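Side-chain contacts in manganese-dependent ADP-ribose/CDP-alcohol diphosphatase (Danio rerio, PDB 2NXF), which probably hydrolyses ADP-ribose and CDP-alcohols such as CDP-choline, splitting the diphosphate at a dinuclear metal centre: residues A[44-47]-A[48-51]; A[212-215]-A[216-220]; A[163-166]-A[167-171]. All coordinates share one frame; numbering follows the deposited sequence.

Overall arrangement
Following the chain from the N terminus, contact 1 comes first, at the C-terminal end of helix 35-49, which leans on strand 295-301 of one of the two mixed sheets of this calcineurin-like fold. Contact 3 is next, beginning in the first turn of helix 162-174 and taking up most of its length, and contact 2 comes last, where helix 203-219 ends over strands 142-146 and 222-227 of the other sheet. Each joins neighbouring turns of a single helix, so none closes a long loop and none nests in or crosses another. Contacts 1 and 3 lie on opposite sides of the chain's centre, their centres about 42 Å apart; contacts 2 and 3, on successive helices, come within about 16 Å at their nearest atoms.

Contact 1 of 3, residues A[44-47]-A[48-51]; sequences VLQW and RRER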
loop_
_atom_site.group_PDB
_atom_site.type_symbol
_atom_site.label_atom_id
_atom_site.label_comp_id
_atom_site.label_asym_id
_atom_site.label_seq_id
_atom_site.Cartn_x
_atom_site.Cartn_y
_atom_site.Cartn_z
ATOM N N VAL A 44 0.705 -14.324 -10.692
ATOM C CA VAL A 44 -0.588 -15.022 -10.610
ATOM C C VAL A 44 -0.443 -16.509 -10.891
ATOM O O VAL A 44 -0.977 -17.350 -10.147
ATOM C CB VAL A 44 -1.653 -14.353 -11.527
ATOM C CG1 VAL A 44 -2.895 -15.271 -11.729
ATOM C CG2 VAL A 44 -2.048 -13.033 -10.956
ATOM N N LEU A 45 0.307 -16.852 -11.940
ATOM C CA LEU A 45 0.620 -18.254 -12.224
ATOM C C LEU A 45 1.245 -18.955 -11.009
ATOM O O LEU A 45 0.830 -20.063 -10.640
ATOM C CB LEU A 45 1.552 -18.332 -13.437
ATOM C CG LEU A 45 1.948 -19.691 -13.978
ATOM C CD1 LEU A 45 0.724 -20.565 -14.192
ATOM C CD2 LEU A 45 2.701 -19.500 -15.304
ATOM N N GLN A 46 2.223 -18.299 -10.380
ATOM C CA GLN A 46 2.899 -18.861 -9.206
ATOM C C GLN A 46 1.952 -19.002 -8.003
ATOM O O GLN A 46 1.934 -20.054 -7.357
ATOM C CB GLN A 46 4.171 -18.073 -8.856
ATOM C CG GLN A 46 5.214 -18.110 -9.987
ATOM C CD GLN A 46 6.628 -17.725 -9.536
ATOM O OE1 GLN A 46 7.108 -18.166 -8.477
ATOM N NE2 GLN A 46 7.311 -16.917 -10.356
ATOM N N TRP A 47 1.130 -17.986 -7.754
ATOM C CA TRP A 47 0.170 -18.017 -6.637
ATOM C C TRP A 47 -0.869 -19.111 -6.830
ATOM O O TRP A 47 -1.324 -19.719 -5.860
ATOM C CB TRP A 47 -0.538 -16.678 -6.495
ATOM C CG TRP A 47 0.346 -15.569 -6.002
ATOM C CD1 TRP A 47 1.411 -15.673 -5.150
ATOM C CD2 TRP A 47 0.210 -14.177 -6.317
ATOM N NE1 TRP A 47 1.955 -14.416 -4.922
ATOM C CE2 TRP A 47 1.228 -13.488 -5.627
ATOM C CE3 TRP A 47 -0.669 -13.445 -7.140
ATOM C CZ2 TRP A 47 1.380 -12.092 -5.716
ATOM C CZ3 TRP A 47 -0.515 -12.042 -7.221
ATOM C CH2 TRP A 47 0.505 -11.398 -6.519
ATOM N N ARG A 48 -1.242 -19.365 -8.083
ATOM C CA ARG A 48 -2.167 -20.456 -8.391
ATOM C C ARG A 48 -1.563 -21.803 -8.014
ATOM O O ARG A 48 -2.224 -22.627 -7.379
ATOM C CB ARG A 48 -2.559 -20.444 -9.874
ATOM C CG ARG A 48 -3.539 -19.335 -10.234
ATOM C CD ARG A 48 -3.860 -19.319 -11.739
ATOM N NE ARG A 48 -4.398 -20.584 -12.240
ATOM C CZ ARG A 48 -5.627 -21.046 -12.001
ATOM N NH1 ARG A 48 -6.484 -20.359 -11.248
ATOM N NH2 ARG A 48 -6.005 -22.205 -12.521
ATOM N N ARG A 49 -0.301 -22.020 -8.383
ATOM C CA ARG A 49 0.394 -23.283 -8.056
ATOM C C ARG A 49 0.481 -23.502 -6.547
ATOM O O ARG A 49 0.368 -24.632 -6.040
ATOM C CB ARG A 49 1.811 -23.277 -8.634
ATOM C CG ARG A 49 1.922 -23.583 -10.112
ATOM C CD ARG A 49 3.398 -23.781 -10.468
ATOM N NE ARG A 49 3.636 -23.646 -11.904
ATOM C CZ ARG A 49 4.118 -22.554 -12.496
ATOM N NH1 ARG A 49 4.448 -21.479 -11.789
ATOM N NH2 ARG A 49 4.284 -22.543 -13.812
ATOM N N GLU A 50 0.680 -22.396 -5.842
ATOM C CA GLU A 50 0.814 -22.373 -4.388
ATOM C C GLU A 50 -0.528 -22.584 -3.670
ATOM O O GLU A 50 -0.548 -22.762 -2.451
ATOM C CB GLU A 50 1.439 -21.020 -3.961
ATOM C CG GLU A 50 2.948 -21.002 -4.261
ATOM C CD GLU A 50 3.616 -19.643 -4.088
ATOM O OE1 GLU A 50 2.932 -18.616 -4.072
ATOM O OE2 GLU A 50 4.866 -19.618 -4.041
ATOM N N ARG A 51 -1.635 -22.521 -4.424
ATOM C CA ARG A 51 -3.003 -22.566 -3.838
ATOM C C ARG A 51 -3.164 -21.457 -2.723
ATOM O O ARG A 51 -3.649 -21.723 -1.614
ATOM C CB ARG A 51 -3.370 -24.008 -3.369
ATOM C CG ARG A 51 -3.208 -25.069 -4.484
ATOM C CD ARG A 51 -3.832 -26.411 -4.104
ATOM N NE ARG A 51 -3.778 -27.359 -5.218
ATOM C CZ ARG A 51 -4.454 -28.503 -5.257
ATOM N NH1 ARG A 51 -4.334 -29.296 -6.315
ATOM N NH2 ARG A 51 -5.240 -28.863 -4.236
#
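Trp47 and Glu50 meet at the Schellman motif that ends helix 35-49, where Arg51 turns to positive phi (54°) and its N bonds back to Arg48 O at 3.0 Å. Before that, the regular ladder runs on: Arg48 N, Arg49 N and Glu50 N donate to the carbonyls of Val44, Leu45 and Gln46. On the face turned to strand 295-301, Glu50 OE1 lies in the plane of the Trp47 indole, at its edge, 3.5 Å from CD1; the carboxylate plane is turned 37° from the ring. Both groups are pinned from outside: Trp47 NE1 bonds to Ala297 O, while Glu50 OE1 bonds to Thr298 and OE2 forms a salt bridge with Arg311. On the outer face, the extended Arg49 chain returns its guanidinium to the previous turn. Leu45 lies over one face, with CG 3.7 Å from Arg49 NH2, and Gln46 CG meets the guanidinium at its edge, 3.9 Å from NH1. Arg48 takes another path: CG sits beside its own backbone N (chi1 -74°), which lays it 3.2 Å from Val44 O, and before the chain bends, CD passes 4.2 Å from Val44 CG1.

Contact 2 of 3, residues A[212-215]-A[216-220]; sequences VLTL and SDHKQ
Leu213 and Asp217 sit one turn apart in the last part of helix 203-219, just ahead of the Schellman motif at Gln220 that ends it. This helix packs over strands 142-146 and 222-227 of the calcineurin-like fold.

Backbone bonds come first. Ser216 N, Asp217 N, His218 N and Lys219 N each donate to the carbonyl four residues back, the shortest being Asp217 N to Leu213 O at 2.8 Å. Gln220 then takes positive phi (52°), and its N reaches Asp217 O.

Charge and polar groups come next. With CG beside its own backbone N (chi1 -68°), the Asp217 carboxylate folds back over the preceding turn, leaving OD1 3.1 Å from Leu213 O. Two acceptors this close should repel, but the donors around them probably offset the cost: Ser257 OG bonds to OD1 and more weakly to Leu213 O, and His255 ND1 bonds to OD2. Ser216 OG is held by Glu221, whose other carboxylate oxygen forms a long, weak ion pair with Lys219 NZ.

Van der Waals contacts complete the account. Thr214 and His218 lie side by side, pointing the same way, with Thr214 CG2 4.0 Å from His218 CD2; the threonine hydroxyl bonds to Asp210 O. His218 CD2 also comes 3.1 Å from Thr214 O. The Lys219 chain runs back along the helix beside Leu215, whose CB is 4.0 Å from Lys219 CE. A bend at chi3 (-73°) curls the lysine chain back, bringing CE to 3.3 Å from Leu215 O.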
loop_
_atom_site.group_PDB
_atom_site.type_symbol
_atom_site.label_atom_id
_atom_site.label_comp_id
_atom_site.label_asym_id
_atom_site.label_seq_id
_atom_site.Cartn_x
_atom_site.Cartn_y
_atom_site.Cartn_z
ATOM N N VAL A 212 -9.210 -1.311 16.948
ATOM C CA VAL A 212 -9.015 -2.653 16.353
ATOM C C VAL A 212 -7.858 -3.355 17.072
ATOM O O VAL A 212 -7.969 -4.511 17.500
ATOM C CB VAL A 212 -8.776 -2.560 14.824
ATOM C CG1 VAL A 212 -8.406 -3.928 14.235
ATOM C CG2 VAL A 212 -10.056 -2.044 14.142
ATOM N N LEU A 213 -6.751 -2.631 17.249
ATOM C CA LEU A 213 -5.575 -3.234 17.886
ATOM C C LEU A 213 -5.747 -3.575 19.361
ATOM O O LEU A 213 -5.213 -4.579 19.835
ATOM C CB LEU A 213 -4.345 -2.340 17.668
ATOM C CG LEU A 213 -3.947 -2.171 16.188
ATOM C CD1 LEU A 213 -2.738 -1.240 16.075
ATOM C CD2 LEU A 213 -3.679 -3.512 15.441
ATOM N N THR A 214 -6.498 -2.751 20.097
ATOM C CA THR A 214 -6.831 -3.032 21.490
ATOM C C THR A 214 -7.602 -4.356 21.582
ATOM O O THR A 214 -7.291 -5.219 22.402
ATOM C CB THR A 214 -7.648 -1.880 22.101
ATOM O OG1 THR A 214 -6.829 -0.700 22.188
ATOM C CG2 THR A 214 -8.190 -2.249 23.493
ATOM N N LEU A 215 -8.582 -4.525 20.704
ATOM C CA LEU A 215 -9.372 -5.740 20.720
ATOM C C LEU A 215 -8.505 -6.937 20.320
ATOM O O LEU A 215 -8.568 -7.978 20.972
ATOM C CB LEU A 215 -10.613 -5.595 19.850
ATOM C CG LEU A 215 -11.647 -4.541 20.331
ATOM C CD1 LEU A 215 -12.933 -4.881 19.618
ATOM C CD2 LEU A 215 -11.887 -4.530 21.836
ATOM N N SER A 216 -7.663 -6.759 19.301
ATOM C CA SER A 216 -6.711 -7.812 18.910
ATOM C C SER A 216 -5.756 -8.212 20.030
ATOM O O SER A 216 -5.499 -9.405 20.224
ATOM C CB SER A 216 -5.953 -7.386 17.669
ATOM O OG SER A 216 -6.826 -7.462 16.551
ATOM N N ASP A 217 -5.281 -7.237 20.809
ATOM C CA ASP A 217 -4.438 -7.542 21.986
ATOM C C ASP A 217 -5.158 -8.531 22.904
ATOM O O ASP A 217 -4.607 -9.557 23.307
ATOM C CB ASP A 217 -4.126 -6.278 22.817
ATOM C CG ASP A 217 -3.219 -5.278 22.090
ATOM O OD1 ASP A 217 -2.570 -5.618 21.075
ATOM O OD2 ASP A 217 -3.161 -4.118 22.557
ATOM N N HIS A 218 -6.398 -8.199 23.251
ATOM C CA HIS A 218 -7.133 -9.016 24.203
ATOM C C HIS A 218 -7.578 -10.363 23.656
ATOM O O HIS A 218 -7.776 -11.310 24.423
ATOM C CB HIS A 218 -8.289 -8.212 24.763
ATOM C CG HIS A 218 -7.831 -7.086 25.629
ATOM N ND1 HIS A 218 -7.226 -7.300 26.847
ATOM C CD2 HIS A 218 -7.837 -5.747 25.439
ATOM C CE1 HIS A 218 -6.919 -6.136 27.392
ATOM N NE2 HIS A 218 -7.273 -5.178 26.554
ATOM N N LYS A 219 -7.709 -10.449 22.340
ATOM C CA LYS A 219 -8.024 -11.718 21.686
ATOM C C LYS A 219 -6.779 -12.541 21.339
ATOM O O LYS A 219 -6.900 -13.670 20.849
ATOM C CB LYS A 219 -8.892 -11.492 20.453
ATOM C CG LYS A 219 -10.243 -10.857 20.767
ATOM C CD LYS A 219 -11.020 -10.560 19.480
ATOM C CE LYS A 219 -10.459 -9.401 18.714
ATOM N NZ LYS A 219 -11.125 -9.261 17.389
ATOM N N GLN A 220 -5.604 -12.004 21.669
ATOM C CA GLN A 220 -4.313 -12.602 21.324
ATOM C C GLN A 220 -4.215 -12.914 19.837
ATOM O O GLN A 220 -3.716 -13.976 19.432
ATOM C CB GLN A 220 -4.028 -13.842 22.166
ATOM C CG GLN A 220 -3.798 -13.528 23.623
ATOM C CD GLN A 220 -3.629 -14.792 24.424
ATOM O OE1 GLN A 220 -4.595 -15.513 24.672
ATOM N NE2 GLN A 220 -2.395 -15.084 24.815
#

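Contact 3 of 3, residues A[163-166]-A[167-171]; sequences KHTH and SWRIL
Ile170 lays its CD1 methyl over one face of the His166 imidazole, a CH-pi contact one turn along helix 162-174. The methyl is 3.8 Å from the ring centroid and 26° off the normal, displaced toward the NE2 and CD2 rim; its distance to His166 NE2 is 3.5 Å. The ring swings forward to meet it because His166 CG stands opposite the backbone N (chi1 -176°), while Ile170 CG1 turns back beside its own N.

A similar overlap lies next to it. Thr165 CG2 sits over the centre of the Arg169 guanidinium, 3.6 Å from CZ, the two side chains running side by side in the same direction. The threonine hydroxyl is turned the other way, to Ser161 O. A water in the plane of the imidazole, at its edge, accepts from Arg169 NH1 at 3.2 Å and only weakly from His166 ND1, bridging the two pairs.

On the inner side, Lys163 O takes two bonds from one residue: Ser167 N at 2.9 Å and Ser167 OG at 2.8 Å, arriving from opposite faces of the carbonyl plane. With an alanine here the carbonyl would keep its helical bond but would probably lose the second grip, leaving a small gap beside Leu152. Lys163 itself reaches away to a salt bridge with Asp151.

The His166 side chain also comes within about 2 Å of a bound zinc ion, apart from the two-metal centre. That distance is consistent with an imidazole nitrogen coordinating the metal; coordination would probably be what chiefly fixes the ring's rotation, with the Ile170 methyl packed against one face.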
loop_
_atom_site.group_PDB
_atom_site.type_symbol
_atom_site.label_atom_id
_atom_site.label_comp_id
_atom_site.label_asym_id
_atom_site.label_seq_id
_atom_site.Cartn_x
_atom_site.Cartn_y
_atom_site.Cartn_z
ATOM N N LYS A 163 -12.144 17.986 4.536
ATOM C CA LYS A 163 -10.933 17.198 4.561
ATOM C C LYS A 163 -9.886 17.665 3.542
ATOM O O LYS A 163 -8.702 17.699 3.844
ATOM C CB LYS A 163 -11.250 15.706 4.427
ATOM C CG LYS A 163 -10.371 14.888 5.307
ATOM C CD LYS A 163 -10.858 13.436 5.482
ATOM C CE LYS A 163 -11.425 13.199 6.874
ATOM N NZ LYS A 163 -11.720 11.751 7.088
ATOM N N HIS A 164 -10.318 18.071 2.352
ATOM C CA HIS A 164 -9.360 18.610 1.372
ATOM C C HIS A 164 -8.719 19.900 1.894
ATOM O O HIS A 164 -7.506 20.096 1.765
ATOM C CB HIS A 164 -10.039 18.884 0.032
ATOM C CG HIS A 164 -9.101 19.372 -1.027
ATOM N ND1 HIS A 164 -8.707 20.690 -1.118
ATOM C CD2 HIS A 164 -8.476 18.719 -2.037
ATOM C CE1 HIS A 164 -7.874 20.826 -2.136
ATOM N NE2 HIS A 164 -7.722 19.650 -2.713
ATOM N N THR A 165 -9.546 20.774 2.463
ATOM C CA THR A 165 -9.064 22.059 2.992
ATOM C C THR A 165 -8.067 21.808 4.132
ATOM O O THR A 165 -6.988 22.404 4.167
ATOM C CB THR A 165 -10.238 22.938 3.471
ATOM O OG1 THR A 165 -11.142 23.157 2.378
ATOM C CG2 THR A 165 -9.740 24.295 3.957
ATOM N N HIS A 166 -8.424 20.911 5.048
ATOM C CA HIS A 166 -7.529 20.535 6.140
ATOM C C HIS A 166 -6.187 20.032 5.610
ATOM O O HIS A 166 -5.125 20.468 6.053
ATOM C CB HIS A 166 -8.180 19.454 7.006
ATOM C CG HIS A 166 -7.367 19.072 8.203
ATOM N ND1 HIS A 166 -6.910 19.998 9.115
ATOM C CD2 HIS A 166 -6.942 17.864 8.645
ATOM C CE1 HIS A 166 -6.235 19.378 10.067
ATOM N NE2 HIS A 166 -6.244 18.083 9.808
ATOM N N SER A 167 -6.255 19.103 4.655
ATOM C CA SER A 167 -5.074 18.493 4.031
ATOM C C SER A 167 -4.212 19.513 3.281
ATOM O O SER A 167 -2.981 19.470 3.350
ATOM C CB SER A 167 -5.531 17.396 3.079
ATOM O OG SER A 167 -6.268 16.410 3.807
ATOM N N TRP A 168 -4.859 20.434 2.570
ATOM C CA TRP A 168 -4.137 21.481 1.849
ATOM C C TRP A 168 -3.399 22.407 2.826
ATOM O O TRP A 168 -2.270 22.833 2.569
ATOM C CB TRP A 168 -5.102 22.270 0.958
ATOM C CG TRP A 168 -4.433 23.354 0.156
ATOM C CD1 TRP A 168 -3.907 23.249 -1.110
ATOM C CD2 TRP A 168 -4.186 24.692 0.586
ATOM N NE1 TRP A 168 -3.364 24.459 -1.492
ATOM C CE2 TRP A 168 -3.518 25.358 -0.471
ATOM C CE3 TRP A 168 -4.468 25.399 1.765
ATOM C CZ2 TRP A 168 -3.123 26.700 -0.383
ATOM C CZ3 TRP A 168 -4.079 26.748 1.852
ATOM C CH2 TRP A 168 -3.409 27.376 0.781
ATOM N N ARG A 169 -4.047 22.718 3.946
ATOM C CA ARG A 169 -3.414 23.539 4.987
ATOM C C ARG A 169 -2.174 22.848 5.590
ATOM O O ARG A 169 -1.143 23.498 5.795
ATOM C CB ARG A 169 -4.438 23.879 6.062
ATOM C CG ARG A 169 -5.437 24.895 5.562
ATOM C CD ARG A 169 -6.566 25.168 6.538
ATOM N NE ARG A 169 -7.442 26.198 5.990
ATOM C CZ ARG A 169 -8.613 26.564 6.508
ATOM N NH1 ARG A 169 -9.067 25.987 7.612
ATOM N NH2 ARG A 169 -9.333 27.518 5.918
ATOM N N ILE A 170 -2.292 21.552 5.883
ATOM C CA ILE A 170 -1.167 20.762 6.411
ATOM C C ILE A 170 -0.023 20.741 5.389
ATOM O O ILE A 170 1.117 21.067 5.717
ATOM C CB ILE A 170 -1.574 19.297 6.734
ATOM C CG1 ILE A 170 -2.612 19.229 7.868
ATOM C CG2 ILE A 170 -0.315 18.411 7.015
ATOM C CD1 ILE A 170 -3.276 17.813 7.980
ATOM N N LEU A 171 -0.345 20.386 4.150
ATOM C CA LEU A 171 0.667 20.292 3.095
ATOM C C LEU A 171 1.385 21.626 2.860
ATOM O O LEU A 171 2.621 21.669 2.787
ATOM C CB LEU A 171 0.041 19.822 1.785
ATOM C CG LEU A 171 0.933 19.749 0.531
ATOM C CD1 LEU A 171 2.179 18.894 0.803
ATOM C CD2 LEU A 171 0.101 19.181 -0.633
HETATM O O HOH W 1 -8.231 23.169 8.786
#